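Local coordinates for protein neuraminidase (Bacteroides thetaiotaomicron, PDB 5MUL) that probably acts as a rhamnosidase, a beta-propeller glycoside hydrolase that binds glucuronic acid, at residues E25-Y30 / W75-T80; S106-G111 / N140-E145; D185-G190 / Y246-T251. One frame throughout, in Å; residues are numbered along the deposited sequence. Where two conformers were deposited one is given.

Contact 1 (E25-Y30 / W75-T80); sequences EVAKGY and WTLHRT
Two neighbouring blades of a seven-bladed beta-propeller meet here, V26 of one lying against W75 and L77 of the other. Strand 22-29 is an edge strand of its blade and runs antiparallel to strand 418-425, so the N-terminal chain completes a sheet otherwise made from the C-terminal end, the ring closure known from propellers as the Velcro arrangement. Across from it, W75 leads into strand 76-80, the outer strand of the next blade. The clearest evidence of the contact is a CH-pi interaction: V26 CG1 sits 4.1 Å from the centroid of the five-membered ring of W75, only 6° off the ring normal. The other methyl stays on the same face but nearer the rim, with V26 CG2 3.7 Å from W75 CE2. With the indole plane at right angles to the CA-CB-CG plane (chi2 90°), W75 presents a broad face to the valine. The same indole also packs on V422 and I54, tying the closing sheet to the blade beside it. V26 and A27 both share backbone hydrogen bonds with I420, a pattern consistent with a beta bulge. About 200 Å² is covered in this surface contact, where no touching residue is fully enclosed. L77 extends the apolar seam beyond the indole, its two methyls dividing the work: L77 CD2 lies 4.2 Å from V26 CG1, and L77 CD1 lies 3.9 Å from A27 CB.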
ATOM      1  N   GLU A  25     -15.444  11.385  12.012  1.00 14.56           N
ATOM      2  CA  GLU A  25     -14.438  12.412  12.154  1.00 16.58           C
ATOM      3  C   GLU A  25     -13.261  11.975  13.000  1.00 15.83           C
ATOM      4  O   GLU A  25     -13.440  11.270  13.980  1.00 16.11           O
ATOM      5  CB  GLU A  25     -15.002  13.662  12.824  1.00 19.78           C
ATOM      6  CG  GLU A  25     -15.973  14.431  11.967  1.00 21.67           C
ATOM      7  CD  GLU A  25     -16.461  15.723  12.618  1.00 25.44           C
ATOM      8  OE1 GLU A  25     -16.036  16.075  13.745  1.00 29.28           O
ATOM      9  OE2 GLU A  25     -17.261  16.393  11.950  1.00 30.05           O
ATOM     10  N   VAL A  26     -12.075  12.415  12.581  1.00 15.50           N
ATOM     11  CA  VAL A  26     -10.877  12.283  13.384  1.00 16.14           C
ATOM     12  C   VAL A  26     -10.453  13.664  13.889  1.00 17.44           C
ATOM     13  O   VAL A  26     -10.801  14.033  15.006  1.00 20.52           O
ATOM     14  CB  VAL A  26      -9.754  11.573  12.601  1.00 15.11           C
ATOM     15  CG1 VAL A  26      -8.565  11.367  13.515  1.00 15.76           C
ATOM     16  CG2 VAL A  26     -10.251  10.244  12.033  1.00 15.53           C
ATOM     17  N   ALA A  27      -9.743  14.416  13.068  1.00 17.32           N
ATOM     18  CA  ALA A  27      -9.314  15.774  13.363  1.00 18.18           C
ATOM     19  C   ALA A  27      -8.824  16.390  12.082  1.00 18.22           C
ATOM     20  O   ALA A  27      -8.624  15.688  11.076  1.00 18.36           O
ATOM     21  CB  ALA A  27      -8.216  15.785  14.400  1.00 18.97           C
ATOM     22  N   LYS A  28      -8.621  17.708  12.072  1.00 20.55           N
ATOM     23  CA  LYS A  28      -8.078  18.353  10.882  1.00 22.29           C
ATOM     24  C   LYS A  28      -6.578  18.131  10.795  1.00 21.60           C
ATOM     25  O   LYS A  28      -5.870  18.108  11.809  1.00 23.71           O
ATOM     26  CB  LYS A  28      -8.392  19.843  10.840  1.00 24.61           C
ATOM     27  CG  LYS A  28      -9.875  20.142  10.762  1.00 26.27           C
ATOM     28  CD  LYS A  28     -10.098  21.643  10.689  1.00 29.81           C
ATOM     29  CE  LYS A  28     -11.563  21.982  10.488  1.00 33.14           C
ATOM     30  NZ  LYS A  28     -11.705  23.345   9.892  1.00 36.59           N
ATOM     31  N   GLY A  29      -6.105  17.927   9.577  1.00 23.59           N
ATOM     32  CA  GLY A  29      -4.692  17.716   9.318  1.00 24.22           C
ATOM     33  C   GLY A  29      -4.255  18.461   8.088  1.00 27.32           C
ATOM     34  O   GLY A  29      -5.085  18.989   7.350  1.00 26.28           O
ATOM     35  N   TYR A  30      -2.941  18.513   7.885  1.00 29.68           N
ATOM     36  CA  TYR A  30      -2.372  19.014   6.628  1.00 31.43           C
ATOM     37  C   TYR A  30      -2.898  18.224   5.430  1.00 34.63           C
ATOM     38  O   TYR A  30      -3.272  18.825   4.421  1.00 39.79           O
ATOM     39  CB  TYR A  30      -0.840  18.931   6.653  1.00 33.79           C
ATOM     40  N   TRP A  75     -11.691   9.516  19.633  1.00 15.68           N
ATOM     41  CA  TRP A  75     -10.261   9.329  19.411  1.00 16.08           C
ATOM     42  C   TRP A  75      -9.467   9.894  20.571  1.00 16.82           C
ATOM     43  O   TRP A  75      -9.736  11.007  21.041  1.00 19.31           O
ATOM     44  CB  TRP A  75      -9.810  10.034  18.136  1.00 15.73           C
ATOM     45  CG  TRP A  75     -10.411   9.432  16.900  1.00 15.61           C
ATOM     46  CD1 TRP A  75     -11.577   9.796  16.310  1.00 15.29           C
ATOM     47  CD2 TRP A  75      -9.876   8.352  16.098  1.00 14.27           C
ATOM     48  NE1 TRP A  75     -11.820   9.002  15.210  1.00 16.12           N
ATOM     49  CE2 TRP A  75     -10.783   8.113  15.059  1.00 13.97           C
ATOM     50  CE3 TRP A  75      -8.732   7.552  16.182  1.00 13.89           C
ATOM     51  CZ2 TRP A  75     -10.575   7.120  14.094  1.00 15.12           C
ATOM     52  CZ3 TRP A  75      -8.522   6.579  15.230  1.00 15.28           C
ATOM     53  CH2 TRP A  75      -9.432   6.379  14.194  1.00 14.68           C
ATOM     54  N   THR A  76      -8.472   9.136  20.995  1.00 16.87           N
ATOM     55  CA  THR A  76      -7.411   9.676  21.831  1.00 18.90           C
ATOM     56  C   THR A  76      -6.296  10.084  20.875  1.00 18.31           C
ATOM     57  O   THR A  76      -5.800   9.244  20.100  1.00 17.73           O
ATOM     58  CB  THR A  76      -6.876   8.616  22.775  1.00 20.88           C
ATOM     59  OG1 THR A  76      -7.939   8.059  23.571  1.00 23.95           O
ATOM     60  CG2 THR A  76      -5.798   9.215  23.683  1.00 21.89           C
ATOM     61  N   LEU A  77      -5.940  11.354  20.882  1.00 18.82           N
ATOM     62  CA  LEU A  77      -4.979  11.918  19.938  1.00 18.82           C
ATOM     63  C   LEU A  77      -3.763  12.451  20.678  1.00 21.44           C
ATOM     64  O   LEU A  77      -3.900  13.253  21.591  1.00 22.69           O
ATOM     65  CB  LEU A  77      -5.609  13.035  19.117  1.00 20.33           C
ATOM     66  CG  LEU A  77      -6.852  12.630  18.310  1.00 20.28           C
ATOM     67  CD1 LEU A  77      -7.571  13.833  17.722  1.00 21.91           C
ATOM     68  CD2 LEU A  77      -6.505  11.621  17.223  1.00 20.49           C
ATOM     69  N   HIS A  78      -2.581  12.007  20.271  1.00 20.68           N
ATOM     70  CA  HIS A  78      -1.329  12.324  20.943  1.00 20.95           C
ATOM     71  C   HIS A  78      -0.403  12.984  19.954  1.00 20.71           C
ATOM     72  O   HIS A  78       0.084  12.335  19.019  1.00 19.70           O
ATOM     73  CB  HIS A  78      -0.682  11.063  21.502  1.00 23.01           C
ATOM     74  CG  HIS A  78       0.690  11.291  22.052  1.00 25.38           C
ATOM     75  ND1 HIS A  78       0.920  12.034  23.190  1.00 28.58           N
ATOM     76  CD2 HIS A  78       1.906  10.892  21.607  1.00 26.40           C
ATOM     77  CE1 HIS A  78       2.221  12.076  23.427  1.00 28.32           C
ATOM     78  NE2 HIS A  78       2.842  11.393  22.483  1.00 28.44           N
ATOM     79  N   ARG A  79      -0.130  14.273  20.167  1.00 21.44           N
ATOM     80  CA  ARG A  79       0.866  14.995  19.403  1.00 22.40           C
ATOM     81  C   ARG A  79       2.232  14.545  19.907  1.00 21.99           C
ATOM     82  O   ARG A  79       2.523  14.624  21.096  1.00 22.15           O
ATOM     83  CB  ARG A  79       0.694  16.493  19.601  1.00 24.56           C
ATOM     84  CG  ARG A  79       1.512  17.326  18.653  1.00 27.47           C
ATOM     85  CD  ARG A  79       1.413  18.818  18.977  1.00 31.81           C
ATOM     86  NE  ARG A  79       0.555  19.537  18.038  1.00 36.16           N
ATOM     87  CZ  ARG A  79       0.310  20.850  18.085  1.00 37.73           C
ATOM     88  NH1 ARG A  79       0.835  21.616  19.056  1.00 39.82           N
ATOM     89  NH2 ARG A  79      -0.470  21.403  17.156  1.00 36.84           N
ATOM     90  N   THR A  80       3.045  14.025  19.010  1.00 19.70           N
ATOM     91  CA  THR A  80       4.349  13.482  19.381  1.00 19.24           C
ATOM     92  C   THR A  80       5.370  14.612  19.400  1.00 19.80           C
ATOM     93  O   THR A  80       5.063  15.760  19.083  1.00 20.07           O
ATOM     94  CB  THR A  80       4.840  12.387  18.387  1.00 18.70           C
ATOM     95  OG1 THR A  80       5.209  12.978  17.159  1.00 17.60           O
ATOM     96  CG2 THR A  80       3.818  11.291  18.146  1.00 19.27           C
TER

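Contact 2 (S106-G111 / N140-E145); sequences SFDHHG and NVTYPE
With CG swung opposite its backbone N (chi1 163°), D108 sends its carboxylate from the end of strand 103-108 to the backbone of T142 and Y143. T142 holds OG1 between backbone N and carbonyl carbon (chi1 56°), which brings CG2, opposite the carbonyl carbon, to 3.4 Å from G111 CA. The Y143 amide donates to D108 OD2 at 3.0 Å; the bond is nearly straight, 166° at the hydrogen, although the donor stands above the carboxylate plane. It secures the chain at the corner where the short strand 141-142 gives way to strand 144-148. With an alanine in place of D108, the Y143 N-H would probably be left without this acceptor and a gap would open beside T142. P144 packs just past the corner: P144 CD lies 3.6 Å from D108 CB, and P144 CB comes within 3.3 Å of S106 OG, whose hydroxyl is hydrogen-bonded to N115 O. At the other end G111 fits where a side chain could not, since a CB there would run into T142 CG2, and its positive phi also favours glycine. The close approach also includes a CA-H...O contact, G111 CA to V141 O at 3.3 Å. About 317 Å² is buried, in largely enclosed surroundings. The arrangement is a joint between consecutive propeller blades, strand 103-108 of one set against the inner strands of the next.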
ATOM      1  N   SER A 106       7.545   4.838  11.402  1.00 12.63           N
ATOM      2  CA  SER A 106       8.624   5.369  10.593  1.00 12.50           C
ATOM      3  C   SER A 106       8.072   6.465   9.714  1.00 13.45           C
ATOM      4  O   SER A 106       6.968   6.398   9.228  1.00 14.24           O
ATOM      5  CB  SER A 106       9.263   4.263   9.741  1.00 12.95           C
ATOM      6  OG  SER A 106      10.356   4.764   8.996  1.00 14.84           O
ATOM      7  N   PHE A 107       8.856   7.511   9.519  1.00 14.81           N
ATOM      8  CA  PHE A 107       8.436   8.637   8.709  1.00 15.78           C
ATOM      9  C   PHE A 107       9.590   9.143   7.865  1.00 16.92           C
ATOM     10  O   PHE A 107      10.746   9.011   8.238  1.00 16.50           O
ATOM     11  CB  PHE A 107       7.810   9.778   9.560  1.00 17.85           C
ATOM     12  CG  PHE A 107       8.664  10.257  10.702  1.00 19.23           C
ATOM     13  CD1 PHE A 107       8.588   9.646  11.951  1.00 21.15           C
ATOM     14  CD2 PHE A 107       9.527  11.342  10.534  1.00 20.73           C
ATOM     15  CE1 PHE A 107       9.360  10.107  13.027  1.00 22.62           C
ATOM     16  CE2 PHE A 107      10.299  11.800  11.605  1.00 22.28           C
ATOM     17  CZ  PHE A 107      10.202  11.182  12.841  1.00 20.79           C
ATOM     18  N   ASP A 108       9.235   9.698   6.726  1.00 18.11           N
ATOM     19  CA  ASP A 108      10.174  10.150   5.695  1.00 19.15           C
ATOM     20  C   ASP A 108       9.806  11.599   5.448  1.00 22.07           C
ATOM     21  O   ASP A 108       8.714  11.902   4.933  1.00 21.25           O
ATOM     22  CB  ASP A 108       9.981   9.242   4.457  1.00 20.08           C
ATOM     23  CG  ASP A 108      10.558   9.775   3.175  1.00 21.77           C
ATOM     24  OD1 ASP A 108      11.353  10.748   3.186  1.00 22.86           O
ATOM     25  OD2 ASP A 108      10.169   9.211   2.118  1.00 22.39           O
ATOM     26  N   HIS A 109      10.707  12.490   5.865  1.00 24.27           N
ATOM     27  CA  HIS A 109      10.602  13.918   5.564  1.00 28.04           C
ATOM     28  C   HIS A 109      11.661  14.277   4.512  1.00 30.53           C
ATOM     29  O   HIS A 109      11.324  14.475   3.343  1.00 37.07           O
ATOM     30  CB  HIS A 109      10.751  14.751   6.841  1.00 29.05           C
ATOM     31  N   HIS A 110      12.930  14.295   4.924  1.00 33.31           N
ATOM     32  CA  HIS A 110      14.052  14.720   4.056  1.00 34.02           C
ATOM     33  C   HIS A 110      14.586  13.635   3.120  1.00 33.26           C
ATOM     34  O   HIS A 110      15.329  13.933   2.177  1.00 34.20           O
ATOM     35  CB  HIS A 110      15.214  15.248   4.916  1.00 34.44           C
ATOM     36  N   GLY A 111      14.237  12.380   3.385  1.00 30.03           N
ATOM     37  CA  GLY A 111      14.780  11.258   2.635  1.00 28.33           C
ATOM     38  C   GLY A 111      16.223  10.905   2.937  1.00 26.67           C
ATOM     39  O   GLY A 111      16.893  10.294   2.103  1.00 29.36           O
ATOM     40  N   ASN A 140      20.005   6.827   3.725  1.00 17.99           N
ATOM     41  CA  ASN A 140      19.255   7.426   2.603  0.50 18.93           C
ATOM     42  C   ASN A 140      17.972   6.645   2.387  1.00 17.99           C
ATOM     43  O   ASN A 140      17.787   5.890   1.421  1.00 18.58           O
ATOM     44  CB  ASN A 140      20.072   7.546   1.304  0.50 20.72           C
ATOM     45  CG  ASN A 140      19.391   8.429   0.255  0.50 21.42           C
ATOM     46  OD1 ASN A 140      18.160   8.405   0.086  0.50 25.94           O
ATOM     47  ND2 ASN A 140      20.197   9.198  -0.473  0.50 24.31           N
ATOM     48  N   VAL A 141      17.054   6.898   3.286  1.00 15.46           N
ATOM     49  CA  VAL A 141      15.810   6.132   3.395  1.00 15.04           C
ATOM     50  C   VAL A 141      14.631   6.952   2.929  1.00 15.15           C
ATOM     51  O   VAL A 141      14.390   8.051   3.477  1.00 16.20           O
ATOM     52  CB  VAL A 141      15.606   5.719   4.860  1.00 14.81           C
ATOM     53  CG1 VAL A 141      14.282   4.997   5.059  1.00 14.95           C
ATOM     54  CG2 VAL A 141      16.788   4.905   5.349  1.00 15.01           C
ATOM     55  N   THR A 142      13.870   6.444   1.952  1.00 13.49           N
ATOM     56  CA  THR A 142      12.561   6.984   1.634  1.00 13.93           C
ATOM     57  C   THR A 142      11.518   5.881   1.575  1.00 13.69           C
ATOM     58  O   THR A 142      11.854   4.684   1.531  1.00 13.41           O
ATOM     59  CB  THR A 142      12.543   7.781   0.312  1.00 14.64           C
ATOM     60  OG1 THR A 142      13.021   6.964  -0.753  1.00 15.38           O
ATOM     61  CG2 THR A 142      13.382   9.041   0.410  1.00 15.70           C
ATOM     62  N   TYR A 143      10.254   6.288   1.586  1.00 14.46           N
ATOM     63  CA  TYR A 143       9.123   5.376   1.421  1.00 14.56           C
ATOM     64  C   TYR A 143       9.158   4.162   2.359  1.00 13.41           C
ATOM     65  O   TYR A 143       9.106   3.017   1.921  1.00 13.22           O
ATOM     66  CB  TYR A 143       9.011   4.927  -0.025  1.00 16.97           C
ATOM     67  CG  TYR A 143       8.733   6.067  -0.959  1.00 21.01           C
ATOM     68  CD1 TYR A 143       7.442   6.578  -1.107  1.00 23.31           C
ATOM     69  CD2 TYR A 143       9.775   6.649  -1.701  1.00 22.73           C
ATOM     70  CE1 TYR A 143       7.203   7.658  -1.978  1.00 26.07           C
ATOM     71  CE2 TYR A 143       9.537   7.700  -2.572  1.00 26.42           C
ATOM     72  CZ  TYR A 143       8.264   8.196  -2.696  1.00 25.03           C
ATOM     73  OH  TYR A 143       8.080   9.250  -3.576  1.00 32.74           O
ATOM     74  N   PRO A 144       9.204   4.401   3.666  1.00 13.15           N
ATOM     75  CA  PRO A 144       9.123   3.311   4.624  1.00 13.05           C
ATOM     76  C   PRO A 144       7.769   2.634   4.609  1.00 12.34           C
ATOM     77  O   PRO A 144       6.726   3.322   4.477  1.00 13.36           O
ATOM     78  CB  PRO A 144       9.291   4.026   5.953  1.00 14.22           C
ATOM     79  CG  PRO A 144       8.707   5.385   5.701  1.00 14.56           C
ATOM     80  CD  PRO A 144       9.206   5.712   4.332  1.00 13.99           C
ATOM     81  N   GLU A 145       7.752   1.313   4.783  1.00 11.54           N
ATOM     82  CA  GLU A 145       6.487   0.564   4.806  1.00 12.63           C
ATOM     83  C   GLU A 145       6.622  -0.586   5.786  1.00 11.58           C
ATOM     84  O   GLU A 145       7.551  -1.377   5.650  1.00 11.28           O
ATOM     85  CB  GLU A 145       6.160  -0.051   3.432  1.00 15.71           C
ATOM     86  CG  GLU A 145       6.171   0.865   2.195  1.00 19.53           C
ATOM     87  CD  GLU A 145       6.356   0.194   0.803  1.00 24.25           C
ATOM     88  OE1 GLU A 145       6.477  -1.047   0.623  1.00 26.54           O
ATOM     89  OE2 GLU A 145       6.396   0.949  -0.185  1.00 28.56           O
TER

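Contact 3 (D185-G190 / Y246-T251); sequences DVLIDG and YKLPIT
I250, which meets L187 across the contact, lays its CD1 over the centre of the Y246 ring, 3.7 Å above the plane of that face, while the hydroxyl at the ring's far end is hydrogen-bonded to Y228 O and E256 N. The setting is the outer side of the beta-propeller: the loop that leaves strand 179-184 of one blade runs beside the loop between strands 223-231 and 256-259 of the next. Although neither loop is a regular strand, I188 and I250 form a single parallel beta bridge. The pattern of bonds is the proof, because both are made by I250 to the residues flanking I188. I250 N donates to L187 O at 2.8 Å with 170° at the hydrogen, and D189 N donates to I250 O at 2.8 Å with 177°. In each case the donor is tilted out of the carbonyl plane. Apolar pairs flank the chains on two sides ahead of the bridge, L187 CD1 reaching 3.8 Å from L248 CD2 and V186 CG1 likewise 3.8 Å from P249 CB. P249, which follows a cis peptide bond, stands alongside D189, the two side chains pointing the same way. With CG opposite its backbone N (chi1 -178°), the D189 carboxylate extends beside P249; its OD1 accepts from E191 N. The other carboxylate oxygen faces the proline ring, with D189 OD2 3.6 Å from P249 CG.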
ATOM      1  N   ASP A 185      19.216  -7.547   1.018  1.00 15.27           N
ATOM      2  CA  ASP A 185      19.893  -6.327   0.586  1.00 16.58           C
ATOM      3  C   ASP A 185      19.609  -6.008  -0.865  1.00 15.20           C
ATOM      4  O   ASP A 185      19.579  -4.840  -1.239  1.00 16.32           O
ATOM      5  CB  ASP A 185      21.425  -6.469   0.764  1.00 17.58           C
ATOM      6  CG  ASP A 185      21.842  -6.309   2.203  1.00 21.84           C
ATOM      7  OD1 ASP A 185      21.512  -5.252   2.764  1.00 26.15           O
ATOM      8  OD2 ASP A 185      22.459  -7.213   2.751  1.00 28.84           O
ATOM      9  N   VAL A 186      19.486  -7.029  -1.698  1.00 13.96           N
ATOM     10  CA  VAL A 186      19.165  -6.849  -3.082  1.00 15.88           C
ATOM     11  C   VAL A 186      18.161  -7.915  -3.512  1.00 15.95           C
ATOM     12  O   VAL A 186      18.500  -9.112  -3.617  1.00 18.07           O
ATOM     13  CB  VAL A 186      20.377  -6.903  -4.022  1.00 17.64           C
ATOM     14  CG1 VAL A 186      19.926  -6.525  -5.433  1.00 18.60           C
ATOM     15  CG2 VAL A 186      21.463  -5.913  -3.587  1.00 18.95           C
ATOM     16  N   LEU A 187      16.955  -7.463  -3.761  1.00 13.86           N
ATOM     17  CA  LEU A 187      15.852  -8.353  -4.110  1.00 13.55           C
ATOM     18  C   LEU A 187      15.452  -8.091  -5.546  1.00 13.79           C
ATOM     19  O   LEU A 187      15.367  -9.021  -6.344  1.00 14.47           O
ATOM     20  CB  LEU A 187      14.685  -8.134  -3.125  1.00 13.29           C
ATOM     21  CG  LEU A 187      13.424  -8.976  -3.359  1.00 13.53           C
ATOM     22  CD1 LEU A 187      13.669 -10.471  -3.472  1.00 14.62           C
ATOM     23  CD2 LEU A 187      12.425  -8.703  -2.231  1.00 13.89           C
ATOM     24  N   ILE A 188      15.174  -6.835  -5.900  1.00 13.28           N
ATOM     25  CA  ILE A 188      14.899  -6.421  -7.273  1.00 14.28           C
ATOM     26  C   ILE A 188      16.128  -5.623  -7.748  1.00 15.14           C
ATOM     27  O   ILE A 188      16.496  -4.644  -7.119  1.00 16.38           O
ATOM     28  CB  ILE A 188      13.632  -5.538  -7.399  1.00 14.11           C
ATOM     29  CG1 ILE A 188      12.380  -6.252  -6.872  1.00 14.99           C
ATOM     30  CG2 ILE A 188      13.388  -5.149  -8.869  1.00 15.33           C
ATOM     31  CD1 ILE A 188      11.202  -5.341  -6.690  1.00 15.38           C
ATOM     32  N   ASP A 189      16.735  -6.067  -8.842  1.00 15.61           N
ATOM     33  CA  ASP A 189      17.973  -5.457  -9.354  1.00 17.65           C
ATOM     34  C   ASP A 189      17.711  -4.910 -10.765  1.00 18.14           C
ATOM     35  O   ASP A 189      17.490  -5.658 -11.701  1.00 18.15           O
ATOM     36  CB  ASP A 189      19.078  -6.530  -9.339  1.00 18.53           C
ATOM     37  CG  ASP A 189      20.430  -6.024  -9.806  1.00 22.68           C
ATOM     38  OD1 ASP A 189      20.524  -4.846 -10.184  1.00 23.64           O
ATOM     39  OD2 ASP A 189      21.380  -6.830  -9.772  1.00 25.45           O
ATOM     40  N   GLY A 190      17.768  -3.585 -10.895  0.50 21.32           N
ATOM     41  CA  GLY A 190      17.600  -2.927 -12.185  0.50 23.64           C
ATOM     42  C   GLY A 190      18.903  -2.731 -12.949  0.50 25.88           C
ATOM     43  O   GLY A 190      18.935  -1.953 -13.899  0.50 25.29           O
ATOM     44  N   TYR A 246      13.014 -18.543  -7.587  1.00 13.60           N
ATOM     45  CA  TYR A 246      13.965 -17.553  -8.110  1.00 13.24           C
ATOM     46  C   TYR A 246      15.346 -17.833  -7.571  1.00 12.99           C
ATOM     47  O   TYR A 246      15.515 -18.188  -6.418  1.00 13.58           O
ATOM     48  CB  TYR A 246      13.559 -16.146  -7.639  1.00 12.69           C
ATOM     49  CG  TYR A 246      12.485 -15.489  -8.378  1.00 12.52           C
ATOM     50  CD1 TYR A 246      12.720 -14.945  -9.624  1.00 12.35           C
ATOM     51  CD2 TYR A 246      11.217 -15.315  -7.802  1.00 12.62           C
ATOM     52  CE1 TYR A 246      11.768 -14.229 -10.305  1.00 13.32           C
ATOM     53  CE2 TYR A 246      10.239 -14.627  -8.482  1.00 12.12           C
ATOM     54  CZ  TYR A 246      10.512 -14.046  -9.723  1.00 12.19           C
ATOM     55  OH  TYR A 246       9.581 -13.309 -10.404  1.00 13.93           O
ATOM     56  N   LYS A 247      16.357 -17.544  -8.402  1.00 14.08           N
ATOM     57  CA  LYS A 247      17.692 -17.286  -7.908  1.00 15.48           C
ATOM     58  C   LYS A 247      17.877 -15.767  -7.863  1.00 15.32           C
ATOM     59  O   LYS A 247      17.817 -15.108  -8.871  1.00 16.85           O
ATOM     60  CB  LYS A 247      18.731 -17.927  -8.837  1.00 17.61           C
ATOM     61  CG  LYS A 247      20.206 -17.601  -8.589  1.00 21.54           C
ATOM     62  CD  LYS A 247      20.792 -18.329  -7.420  1.00 26.05           C
ATOM     63  CE  LYS A 247      22.326 -18.189  -7.395  1.00 28.70           C
ATOM     64  NZ  LYS A 247      23.059 -19.070  -8.366  1.00 32.19           N
ATOM     65  N   LEU A 248      18.082 -15.237  -6.669  1.00 15.22           N
ATOM     66  CA  LEU A 248      18.148 -13.788  -6.490  1.00 16.17           C
ATOM     67  C   LEU A 248      19.464 -13.222  -7.013  1.00 16.06           C
ATOM     68  O   LEU A 248      20.446 -13.953  -7.039  1.00 17.37           O
ATOM     69  CB  LEU A 248      18.031 -13.466  -4.999  1.00 16.17           C
ATOM     70  CG  LEU A 248      16.733 -13.906  -4.321  1.00 17.87           C
ATOM     71  CD1 LEU A 248      16.728 -13.383  -2.898  1.00 19.58           C
ATOM     72  CD2 LEU A 248      15.515 -13.417  -5.083  1.00 18.63           C
ATOM     73  N   PRO A 249      19.508 -11.949  -7.411  1.00 16.23           N
ATOM     74  CA  PRO A 249      18.372 -11.017  -7.394  1.00 16.45           C
ATOM     75  C   PRO A 249      17.473 -11.162  -8.601  1.00 15.32           C
ATOM     76  O   PRO A 249      17.798 -11.876  -9.570  1.00 15.56           O
ATOM     77  CB  PRO A 249      19.087  -9.662  -7.411  1.00 18.39           C
ATOM     78  CG  PRO A 249      20.267  -9.920  -8.263  1.00 18.84           C
ATOM     79  CD  PRO A 249      20.740 -11.297  -7.908  1.00 18.04           C
ATOM     80  N   ILE A 250      16.299 -10.525  -8.555  1.00 14.05           N
ATOM     81  CA  ILE A 250      15.348 -10.588  -9.622  1.00 14.38           C
ATOM     82  C   ILE A 250      15.616  -9.387 -10.539  1.00 15.01           C
ATOM     83  O   ILE A 250      15.559  -8.205 -10.134  1.00 15.69           O
ATOM     84  CB  ILE A 250      13.877 -10.575  -9.120  1.00 13.43           C
ATOM     85  CG1 ILE A 250      13.657 -11.633  -8.030  1.00 13.83           C
ATOM     86  CG2 ILE A 250      12.959 -10.745 -10.313  1.00 13.73           C
ATOM     87  CD1 ILE A 250      12.281 -11.600  -7.390  1.00 13.46           C
ATOM     88  N   THR A 251      15.924  -9.684 -11.795  1.00 16.06           N
ATOM     89  CA  THR A 251      16.187  -8.676 -12.821  1.00 15.60           C
ATOM     90  C   THR A 251      15.111  -8.714 -13.877  1.00 15.92           C
ATOM     91  O   THR A 251      14.204  -9.537 -13.846  1.00 15.89           O
ATOM     92  CB  THR A 251      17.546  -8.943 -13.514  1.00 17.50           C
ATOM     93  OG1 THR A 251      17.392 -10.131 -14.285  1.00 18.50           O
ATOM     94  CG2 THR A 251      18.675  -9.110 -12.540  1.00 18.63           C
TER

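Overall arrangement
The three contacts follow one another along the chain, each closing before the next opens, and each joins neighbouring blades of the same propeller. Contact 1 sets the blade closed by strand 22-29 against the one ending in strand 76-80; contact 2 joins the blade of strand 103-108 to that of strand 144-148; contact 3 joins the latter to the blade of strand 256-259. Contacts 2 and 3 thus share a blade. The centre of contact 2 lies about 21 Å from that of contact 1 and about 22 Å from that of contact 3. Contacts 1 and 3 sit on opposite sides of the chain's centre. Such joints, with the N-terminal strand completing the last sheet, hold the propeller ring closed.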